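Local coordinates for protein putative phosphomannomutase (Thermus thermophilus, PDB 1TUO) that probably acts as a magnesium-dependent sugar-phosphate mutase of the phosphohexose mutase family, moving a phosphate group from one position of the sugar to another, at residues A[86-91]-A[343-348]; A[269-274]-A[295-300]; A[286-291]-A[320-325]. All coordinates share one frame; numbering follows the deposited sequence.

Interaction 1 of 3, residues A[86-91]-A[343-348]; sequences VPTPLL and LPERDG
Asp347 lies against the ring of Pro89 at a boundary between two alpha/beta/alpha domains of the phosphohexomutase fold. Asp347 is the N-cap of helix 348-362. Pro89 sits in the first turn of helix 88-97, which follows Pro87 at its own N-cap. The two side chains cross at about a right angle. Traced outward, the Asp347 side chain touches the ring at every atom. Its CB is 3.8 Å from Pro89 CB. Its CG comes nearer to the same carbon, at 3.3 Å. OD1 stays by that atom, 3.4 Å from Pro89 CB. OD2 leans to the next ring carbon, 3.6 Å from Pro89 CG. With CG anti to the backbone N (chi1 -172°), the carboxylate is carried onto the Pro89 ring. The carboxylate has its polar partners elsewhere: OD1 bonds to Tyr160 and His342, and OD2 caps the backbone N of Leu350. Tyr160 also packs on Pro89, which ties helix 157-165 to the joint.

Beside this pair, Thr88 CG2 meets Glu345 OE1 at 3.8 Å. That oxygen is held by Lys121 and Ser92. Glu345 OE2 takes the backbone N of Arg346 on its anti lone pair. Leu343 CD1 lies 3.6 Å from Pro89 O. Arg346 O is buried by the contact and has no hydrogen-bond partner in the model; Pro89 CB is 3.9 Å from it.

Interaction 2 of 3, residues A[269-274]-A[295-300]; sequences QVLTTL and WLLDRL
Gln269 O is gripped twice by Thr273. The backbone N of Thr273 makes the ordinary helical bond to it. The hydroxyl OG1 of Thr273 adds a shorter one, 2.7 Å from Gln269 O. The two donors reach the oxygen from opposite faces of its carbonyl plane, with OG1 tilted 33° from that plane. This pairing fixes the rotation of the Thr273 side chain on the flank of helix 267-280 that faces Phe370.

One residue earlier, Thr272 makes up most of the 269-274 side of the contact. Its OG1 sits between its own N and carbonyl carbon (chi1 57°) and bonds back to His268 O. This turns the methyl CG2 to the other helix. CG2 lies 4.0 Å from Leu297 N and 4.2 Å from Leu297 CB. It also reaches Leu296 CB, at 4.3 Å.

Helices 267-280 and 296-304 run side by side in the same direction, with segment axes 10.1 Å apart and 12° between them. The strand 286-290 joins them in sequence. Helix 296-304 is then the connection of a beta-alpha-beta crossover, from strand 286-290 to the adjacent parallel strand 308-311.

On one flank of Thr272, with CG anti to the backbone N in both leucines, the methyls Leu271 CD2 and Leu297 CD2 meet at 4.0 Å. Their side chains cross at about a right angle. One turn further along, Leu300 CD2 comes to 3.9 Å from Thr272 O and touches the backbone of helix 267-280 directly.

Interaction 3 of 3, residues A[286-291]-A[320-325]; sequences RAVKNF and EEFLKG
A single carboxylate oxygen, Glu321 OE2, accepts three donors from two basic side chains. Arg286 comes end-on and gives both terminal nitrogens to it. Arg286 NH1 is 2.8 Å from Glu321 OE2, and Arg286 NH2 lies at the same 2.8 Å from that atom. Both bonds are bent, with N-H...O angles of about 143°. The oxygen lies near the guanidinium plane, at its edge, while the guanidinium and carboxylate planes stand 72° apart. NH1 uses the anti lone pair of OE2. NH2 arrives on the anti side too, but 31° out of the carboxylate plane. The syn lone pair goes to Lys324 NZ, 2.6 Å from Glu321 OE2. The two cations thus share one anion, which probably favours its charged form.

The Arg286 chain runs extended from CG to NE and carries the guanidinium across from the strand to Glu321. Its NH1 has a second partner in Thr309 OG1 on the neighbouring strand. Glu321 is bent at chi2 and presents OE2 to both bases. An alanine in place of Glu321 would probably leave Arg286 and Lys324 without their shared counter-charge and let the lysine head swing free.

Beneath the ions the contact is apolar. Val288 CG2 packs 4.1 Å from Glu321 CB. It also meets the edge of the Phe322 ring, 4.4 Å from Phe322 CE1. Cys327 on the adjacent strand touches both Val288 and Phe322. The chain makes a type I turn from Phe322 to Gly325. Helix 315-322 packed on strand 286-290, which runs parallel to both its neighbours in the sheet, is part of the alpha/beta/alpha layering of this domain.

In the fold
Interactions 2 and 3 lie within the third alpha/beta/alpha domain, their centres about 15 Å apart. Their segments alternate along the chain. Strand 286-290 belongs to interaction 3 and lies next to interaction 2: helix 296-304 packs on its Ala287 and Lys289 side, and helix 315-322 on the Val288 side. The salt bridge from Asp298 to Lys289 links the two directly. Interaction 1 joins this domain to the first. Its segments enclose the other two contacts in sequence. Its centre is about 17 Å from that of interaction 3, which it touches through Pro344 and Phe322, and about 22 Å from that of interaction 2. Together they run from the layers of one domain to its boundary with another.

Interaction 1 of 3, residues A[86-91]-A[343-348]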
loop_
_atom_site.group_PDB
_atom_site.type_symbol
_atom_site.label_atom_id
_atom_site.label_comp_id
_atom_site.label_asym_id
_atom_site.label_seq_id
_atom_site.Cartn_x
_atom_site.Cartn_y
_atom_site.Cartn_z
ATOM N N VAL A 86 -14.593 0.072 -1.976
ATOM C CA VAL A 86 -13.952 -0.060 -0.678
ATOM C C VAL A 86 -12.430 -0.111 -0.767
ATOM O O VAL A 86 -11.864 -0.525 -1.779
ATOM C CB VAL A 86 -14.397 -1.367 0.050
ATOM C CG1 VAL A 86 -15.898 -1.359 0.304
ATOM C CG2 VAL A 86 -14.005 -2.580 -0.783
ATOM N N PRO A 87 -11.749 0.317 0.303
ATOM C CA PRO A 87 -10.285 0.289 0.329
ATOM C C PRO A 87 -9.863 -1.179 0.427
ATOM O O PRO A 87 -10.578 -2.006 1.016
ATOM C CB PRO A 87 -9.935 1.021 1.626
ATOM C CG PRO A 87 -11.112 1.886 1.889
ATOM C CD PRO A 87 -12.284 1.047 1.467
ATOM N N THR A 88 -8.712 -1.507 -0.148
ATOM C CA THR A 88 -8.198 -2.868 -0.068
ATOM C C THR A 88 -8.151 -3.341 1.391
ATOM O O THR A 88 -8.570 -4.460 1.703
ATOM C CB THR A 88 -6.781 -2.953 -0.694
ATOM O OG1 THR A 88 -6.914 -3.042 -2.119
ATOM C CG2 THR A 88 -6.003 -4.169 -0.170
ATOM N N PRO A 89 -7.642 -2.498 2.302
ATOM C CA PRO A 89 -7.599 -2.954 3.698
ATOM C C PRO A 89 -8.958 -3.320 4.295
ATOM O O PRO A 89 -9.028 -4.180 5.171
ATOM C CB PRO A 89 -6.913 -1.796 4.430
ATOM C CG PRO A 89 -7.142 -0.602 3.520
ATOM C CD PRO A 89 -6.952 -1.206 2.158
ATOM N N LEU A 90 -10.036 -2.681 3.840
ATOM C CA LEU A 90 -11.360 -3.027 4.359
ATOM C C LEU A 90 -11.724 -4.435 3.865
ATOM O O LEU A 90 -12.294 -5.245 4.604
ATOM C CB LEU A 90 -12.425 -2.026 3.890
ATOM C CG LEU A 90 -13.889 -2.406 4.182
ATOM C CD1 LEU A 90 -14.057 -2.674 5.673
ATOM C CD2 LEU A 90 -14.826 -1.286 3.730
ATOM N N LEU A 91 -11.399 -4.732 2.612
ATOM C CA LEU A 91 -11.694 -6.058 2.084
ATOM C C LEU A 91 -10.878 -7.098 2.850
ATOM O O LEU A 91 -11.403 -8.133 3.267
ATOM C CB LEU A 91 -11.387 -6.110 0.581
ATOM C CG LEU A 91 -11.618 -7.406 -0.215
ATOM C CD1 LEU A 91 -10.443 -8.349 -0.018
ATOM C CD2 LEU A 91 -12.933 -8.056 0.196
ATOM N N LEU A 343 -3.492 -6.140 10.605
ATOM C CA LEU A 343 -3.696 -7.054 9.482
ATOM C C LEU A 343 -2.363 -7.213 8.760
ATOM O O LEU A 343 -1.568 -6.275 8.715
ATOM C CB LEU A 343 -4.701 -6.479 8.475
ATOM C CG LEU A 343 -6.212 -6.428 8.721
ATOM C CD1 LEU A 343 -6.855 -5.597 7.618
ATOM C CD2 LEU A 343 -6.796 -7.829 8.739
ATOM N N PRO A 344 -2.095 -8.407 8.209
ATOM C CA PRO A 344 -0.844 -8.643 7.482
ATOM C C PRO A 344 -1.107 -8.109 6.085
ATOM O O PRO A 344 -1.066 -8.851 5.099
ATOM C CB PRO A 344 -0.714 -10.160 7.514
ATOM C CG PRO A 344 -2.148 -10.607 7.441
ATOM C CD PRO A 344 -2.833 -9.667 8.412
ATOM N N GLU A 345 -1.387 -6.809 6.023
ATOM C CA GLU A 345 -1.735 -6.131 4.780
ATOM C C GLU A 345 -1.344 -4.650 4.824
ATOM O O GLU A 345 -1.171 -4.079 5.899
ATOM C CB GLU A 345 -3.254 -6.261 4.576
ATOM C CG GLU A 345 -3.829 -5.493 3.400
ATOM C CD GLU A 345 -3.469 -6.122 2.076
ATOM O OE1 GLU A 345 -4.210 -7.019 1.622
ATOM O OE2 GLU A 345 -2.435 -5.729 1.498
ATOM N N ARG A 346 -1.194 -4.034 3.655
ATOM C CA ARG A 346 -0.868 -2.612 3.589
ATOM C C ARG A 346 -2.164 -1.857 3.857
ATOM O O ARG A 346 -3.179 -2.124 3.213
ATOM C CB ARG A 346 -0.336 -2.260 2.198
ATOM C CG ARG A 346 1.020 -2.875 1.907
ATOM C CD ARG A 346 1.447 -2.692 0.457
ATOM N NE ARG A 346 0.681 -3.542 -0.453
ATOM C CZ ARG A 346 1.152 -4.006 -1.605
ATOM N NH1 ARG A 346 2.385 -3.703 -1.986
ATOM N NH2 ARG A 346 0.394 -4.778 -2.374
ATOM N N ASP A 347 -2.144 -0.926 4.808
ATOM C CA ASP A 347 -3.350 -0.165 5.124
ATOM C C ASP A 347 -3.051 1.331 5.172
ATOM O O ASP A 347 -2.463 1.830 6.133
ATOM C CB ASP A 347 -3.937 -0.639 6.464
ATOM C CG ASP A 347 -5.293 -0.023 6.762
ATOM O OD1 ASP A 347 -6.091 -0.665 7.481
ATOM O OD2 ASP A 347 -5.562 1.105 6.291
ATOM N N GLY A 348 -3.461 2.035 4.119
ATOM C CA GLY A 348 -3.219 3.462 4.038
ATOM C C GLY A 348 -4.097 4.290 4.956
ATOM O O GLY A 348 -3.764 5.429 5.288
#

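Interaction 2 of 3, residues A[269-274]-A[295-300]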
loop_
_atom_site.group_PDB
_atom_site.type_symbol
_atom_site.label_atom_id
_atom_site.label_comp_id
_atom_site.label_asym_id
_atom_site.label_seq_id
_atom_site.Cartn_x
_atom_site.Cartn_y
_atom_site.Cartn_z
ATOM N N GLN A 269 10.387 8.601 4.610
ATOM C CA GLN A 269 10.202 9.502 5.734
ATOM C C GLN A 269 9.018 9.027 6.566
ATOM O O GLN A 269 9.081 9.007 7.793
ATOM C CB GLN A 269 9.975 10.926 5.234
ATOM C CG GLN A 269 11.224 11.529 4.577
ATOM C CD GLN A 269 10.957 12.875 3.930
ATOM O OE1 GLN A 269 10.333 12.952 2.873
ATOM N NE2 GLN A 269 11.427 13.943 4.562
ATOM N N VAL A 270 7.942 8.627 5.903
ATOM C CA VAL A 270 6.776 8.146 6.635
ATOM C C VAL A 270 7.107 6.887 7.416
ATOM O O VAL A 270 6.806 6.785 8.607
ATOM C CB VAL A 270 5.606 7.831 5.689
ATOM C CG1 VAL A 270 4.544 6.994 6.416
ATOM C CG2 VAL A 270 5.003 9.119 5.182
ATOM N N LEU A 271 7.729 5.924 6.742
ATOM C CA LEU A 271 8.064 4.658 7.381
ATOM C C LEU A 271 8.979 4.813 8.589
ATOM O O LEU A 271 8.707 4.253 9.652
ATOM C CB LEU A 271 8.712 3.707 6.372
ATOM C CG LEU A 271 9.120 2.344 6.929
ATOM C CD1 LEU A 271 7.899 1.592 7.462
ATOM C CD2 LEU A 271 9.804 1.549 5.820
ATOM N N THR A 272 10.062 5.569 8.435
ATOM C CA THR A 272 10.988 5.750 9.550
ATOM C C THR A 272 10.387 6.576 10.684
ATOM O O THR A 272 10.640 6.298 11.860
ATOM C CB THR A 272 12.316 6.400 9.083
ATOM O OG1 THR A 272 12.054 7.657 8.450
ATOM C CG2 THR A 272 13.025 5.480 8.108
ATOM N N THR A 273 9.596 7.587 10.339
ATOM C CA THR A 273 8.961 8.425 11.353
ATOM C C THR A 273 8.006 7.563 12.182
ATOM O O THR A 273 7.981 7.658 13.406
ATOM C CB THR A 273 8.167 9.592 10.713
ATOM O OG1 THR A 273 9.075 10.486 10.049
ATOM C CG2 THR A 273 7.401 10.367 11.779
ATOM N N LEU A 274 7.233 6.711 11.514
ATOM C CA LEU A 274 6.293 5.846 12.224
ATOM C C LEU A 274 7.019 4.728 12.965
ATOM O O LEU A 274 6.570 4.280 14.019
ATOM C CB LEU A 274 5.252 5.261 11.256
ATOM C CG LEU A 274 4.210 6.271 10.754
ATOM C CD1 LEU A 274 3.185 5.554 9.878
ATOM C CD2 LEU A 274 3.510 6.948 11.940
ATOM N N TRP A 295 18.074 3.185 4.024
ATOM C CA TRP A 295 18.911 2.524 5.011
ATOM C C TRP A 295 18.845 3.252 6.348
ATOM O O TRP A 295 19.516 2.861 7.301
ATOM C CB TRP A 295 20.366 2.420 4.542
ATOM C CG TRP A 295 20.959 3.683 4.019
ATOM C CD1 TRP A 295 20.503 4.957 4.210
ATOM C CD2 TRP A 295 22.144 3.793 3.228
ATOM N NE1 TRP A 295 21.336 5.858 3.581
ATOM C CE2 TRP A 295 22.352 5.167 2.972
ATOM C CE3 TRP A 295 23.055 2.862 2.710
ATOM C CZ2 TRP A 295 23.432 5.631 2.220
ATOM C CZ3 TRP A 295 24.128 3.324 1.963
ATOM C CH2 TRP A 295 24.307 4.696 1.725
ATOM N N LEU A 296 18.051 4.318 6.423
ATOM C CA LEU A 296 17.920 5.029 7.687
ATOM C C LEU A 296 17.166 4.117 8.650
ATOM O O LEU A 296 17.326 4.216 9.862
ATOM C CB LEU A 296 17.158 6.351 7.518
ATOM C CG LEU A 296 17.997 7.635 7.442
ATOM C CD1 LEU A 296 18.700 7.715 6.092
ATOM C CD2 LEU A 296 17.097 8.853 7.638
ATOM N N LEU A 297 16.337 3.223 8.116
ATOM C CA LEU A 297 15.599 2.320 8.997
ATOM C C LEU A 297 16.587 1.363 9.663
ATOM O O LEU A 297 16.509 1.116 10.873
ATOM C CB LEU A 297 14.541 1.528 8.222
ATOM C CG LEU A 297 13.667 0.600 9.076
ATOM C CD1 LEU A 297 12.991 1.396 10.189
ATOM C CD2 LEU A 297 12.627 -0.065 8.190
ATOM N N ASP A 298 17.521 0.829 8.877
ATOM C CA ASP A 298 18.534 -0.086 9.408
ATOM C C ASP A 298 19.331 0.629 10.497
ATOM O O ASP A 298 19.570 0.074 11.572
ATOM C CB ASP A 298 19.513 -0.528 8.311
ATOM C CG ASP A 298 18.816 -1.101 7.096
ATOM O OD1 ASP A 298 19.116 -2.255 6.732
ATOM O OD2 ASP A 298 17.977 -0.394 6.501
ATOM N N ARG A 299 19.739 1.863 10.209
ATOM C CA ARG A 299 20.515 2.657 11.162
ATOM C C ARG A 299 19.708 2.944 12.425
ATOM O O ARG A 299 20.235 2.858 13.536
ATOM C CB ARG A 299 20.973 3.976 10.514
ATOM C CG ARG A 299 21.737 4.931 11.449
ATOM C CD ARG A 299 22.997 4.295 12.035
ATOM N NE ARG A 299 24.071 4.142 11.053
ATOM C CZ ARG A 299 24.854 5.129 10.626
ATOM N NH1 ARG A 299 24.695 6.365 11.090
ATOM N NH2 ARG A 299 25.807 4.880 9.734
ATOM N N LEU A 300 18.428 3.274 12.264
ATOM C CA LEU A 300 17.592 3.561 13.426
ATOM C C LEU A 300 17.543 2.322 14.319
ATOM O O LEU A 300 17.634 2.418 15.547
ATOM C CB LEU A 300 16.175 3.946 12.986
ATOM C CG LEU A 300 15.239 4.503 14.062
ATOM C CD1 LEU A 300 15.766 5.849 14.561
ATOM C CD2 LEU A 300 13.836 4.672 13.488
#

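Interaction 3 of 3, residues A[286-291]-A[320-325]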
loop_
_atom_site.group_PDB
_atom_site.type_symbol
_atom_site.label_atom_id
_atom_site.label_comp_id
_atom_site.label_asym_id
_atom_site.label_seq_id
_atom_site.Cartn_x
_atom_site.Cartn_y
_atom_site.Cartn_z
ATOM N N ARG A 286 10.941 -6.695 15.446
ATOM C CA ARG A 286 11.721 -6.209 14.320
ATOM C C ARG A 286 10.878 -5.440 13.312
ATOM O O ARG A 286 9.652 -5.541 13.293
ATOM C CB ARG A 286 12.398 -7.390 13.627
ATOM C CG ARG A 286 11.419 -8.500 13.319
ATOM C CD ARG A 286 12.078 -9.760 12.776
ATOM N NE ARG A 286 11.066 -10.790 12.565
ATOM C CZ ARG A 286 10.903 -11.474 11.437
ATOM N NH1 ARG A 286 11.693 -11.254 10.390
ATOM N NH2 ARG A 286 9.934 -12.372 11.353
ATOM N N ALA A 287 11.556 -4.650 12.491
ATOM C CA ALA A 287 10.904 -3.888 11.440
ATOM C C ALA A 287 11.264 -4.644 10.168
ATOM O O ALA A 287 12.384 -5.141 10.040
ATOM C CB ALA A 287 11.467 -2.468 11.391
ATOM N N VAL A 288 10.323 -4.744 9.233
ATOM C CA VAL A 288 10.578 -5.446 7.982
ATOM C C VAL A 288 10.485 -4.436 6.842
ATOM O O VAL A 288 9.571 -3.620 6.811
ATOM C CB VAL A 288 9.548 -6.577 7.759
ATOM C CG1 VAL A 288 9.965 -7.436 6.567
ATOM C CG2 VAL A 288 9.422 -7.419 9.028
ATOM N N LYS A 289 11.444 -4.484 5.923
ATOM C CA LYS A 289 11.469 -3.549 4.796
ATOM C C LYS A 289 11.937 -4.236 3.525
ATOM O O LYS A 289 12.737 -5.169 3.581
ATOM C CB LYS A 289 12.421 -2.382 5.100
ATOM C CG LYS A 289 13.842 -2.831 5.462
ATOM C CD LYS A 289 14.867 -1.689 5.410
ATOM C CE LYS A 289 15.672 -1.726 4.109
ATOM N NZ LYS A 289 16.832 -0.775 4.096
ATOM N N ASN A 290 11.444 -3.796 2.371
ATOM C CA ASN A 290 11.927 -4.417 1.148
ATOM C C ASN A 290 13.267 -3.783 0.774
ATOM O O ASN A 290 13.701 -2.801 1.387
ATOM C CB ASN A 290 10.901 -4.332 -0.004
ATOM C CG ASN A 290 10.802 -2.952 -0.644
ATOM O OD1 ASN A 290 11.743 -2.155 -0.627
ATOM N ND2 ASN A 290 9.651 -2.686 -1.259
ATOM N N PHE A 291 13.913 -4.362 -0.229
ATOM C CA PHE A 291 15.235 -3.953 -0.698
ATOM C C PHE A 291 15.438 -2.496 -1.128
ATOM O O PHE A 291 16.568 -2.010 -1.130
ATOM C CB PHE A 291 15.638 -4.896 -1.838
ATOM C CG PHE A 291 17.119 -5.000 -2.067
ATOM C CD1 PHE A 291 17.998 -5.144 -0.998
ATOM C CD2 PHE A 291 17.629 -5.028 -3.365
ATOM C CE1 PHE A 291 19.366 -5.320 -1.214
ATOM C CE2 PHE A 291 18.991 -5.204 -3.592
ATOM C CZ PHE A 291 19.863 -5.351 -2.516
ATOM N N GLU A 320 4.786 -12.856 5.136
ATOM C CA GLU A 320 5.332 -14.092 5.698
ATOM C C GLU A 320 5.981 -13.808 7.048
ATOM O O GLU A 320 5.759 -14.533 8.021
ATOM C CB GLU A 320 6.372 -14.718 4.759
ATOM C CG GLU A 320 6.934 -16.047 5.284
ATOM C CD GLU A 320 7.888 -16.723 4.309
ATOM O OE1 GLU A 320 9.075 -16.329 4.248
ATOM O OE2 GLU A 320 7.442 -17.649 3.600
ATOM N N GLU A 321 6.773 -12.743 7.115
ATOM C CA GLU A 321 7.446 -12.396 8.361
ATOM C C GLU A 321 6.482 -11.931 9.449
ATOM O O GLU A 321 6.674 -12.238 10.624
ATOM C CB GLU A 321 8.529 -11.342 8.098
ATOM C CG GLU A 321 9.653 -11.875 7.211
ATOM C CD GLU A 321 10.134 -13.255 7.658
ATOM O OE1 GLU A 321 9.986 -14.228 6.886
ATOM O OE2 GLU A 321 10.650 -13.367 8.791
ATOM N N PHE A 322 5.444 -11.193 9.063
ATOM C CA PHE A 322 4.452 -10.727 10.030
ATOM C C PHE A 322 3.814 -11.919 10.741
ATOM O O PHE A 322 3.640 -11.915 11.963
ATOM C CB PHE A 322 3.349 -9.944 9.317
ATOM C CG PHE A 322 3.612 -8.468 9.198
ATOM C CD1 PHE A 322 4.909 -7.966 9.179
ATOM C CD2 PHE A 322 2.545 -7.581 9.050
ATOM C CE1 PHE A 322 5.145 -6.604 9.013
ATOM C CE2 PHE A 322 2.768 -6.214 8.882
ATOM C CZ PHE A 322 4.073 -5.724 8.862
ATOM N N LEU A 323 3.463 -12.937 9.963
ATOM C CA LEU A 323 2.821 -14.124 10.512
ATOM C C LEU A 323 3.709 -14.852 11.523
ATOM O O LEU A 323 3.230 -15.701 12.276
ATOM C CB LEU A 323 2.387 -15.053 9.371
ATOM C CG LEU A 323 1.352 -14.426 8.420
ATOM C CD1 LEU A 323 1.007 -15.395 7.299
ATOM C CD2 LEU A 323 0.096 -14.052 9.198
ATOM N N LYS A 324 4.997 -14.506 11.548
ATOM C CA LYS A 324 5.934 -15.106 12.497
ATOM C C LYS A 324 5.572 -14.572 13.886
ATOM O O LYS A 324 5.826 -15.222 14.901
ATOM C CB LYS A 324 7.381 -14.728 12.135
ATOM C CG LYS A 324 8.456 -15.521 12.884
ATOM C CD LYS A 324 9.885 -15.172 12.422
ATOM C CE LYS A 324 10.115 -15.501 10.943
ATOM N NZ LYS A 324 11.519 -15.219 10.472
ATOM N N GLY A 325 4.986 -13.378 13.915
ATOM C CA GLY A 325 4.549 -12.775 15.166
ATOM C C GLY A 325 5.554 -12.001 16.002
ATOM O O GLY A 325 5.291 -11.718 17.175
#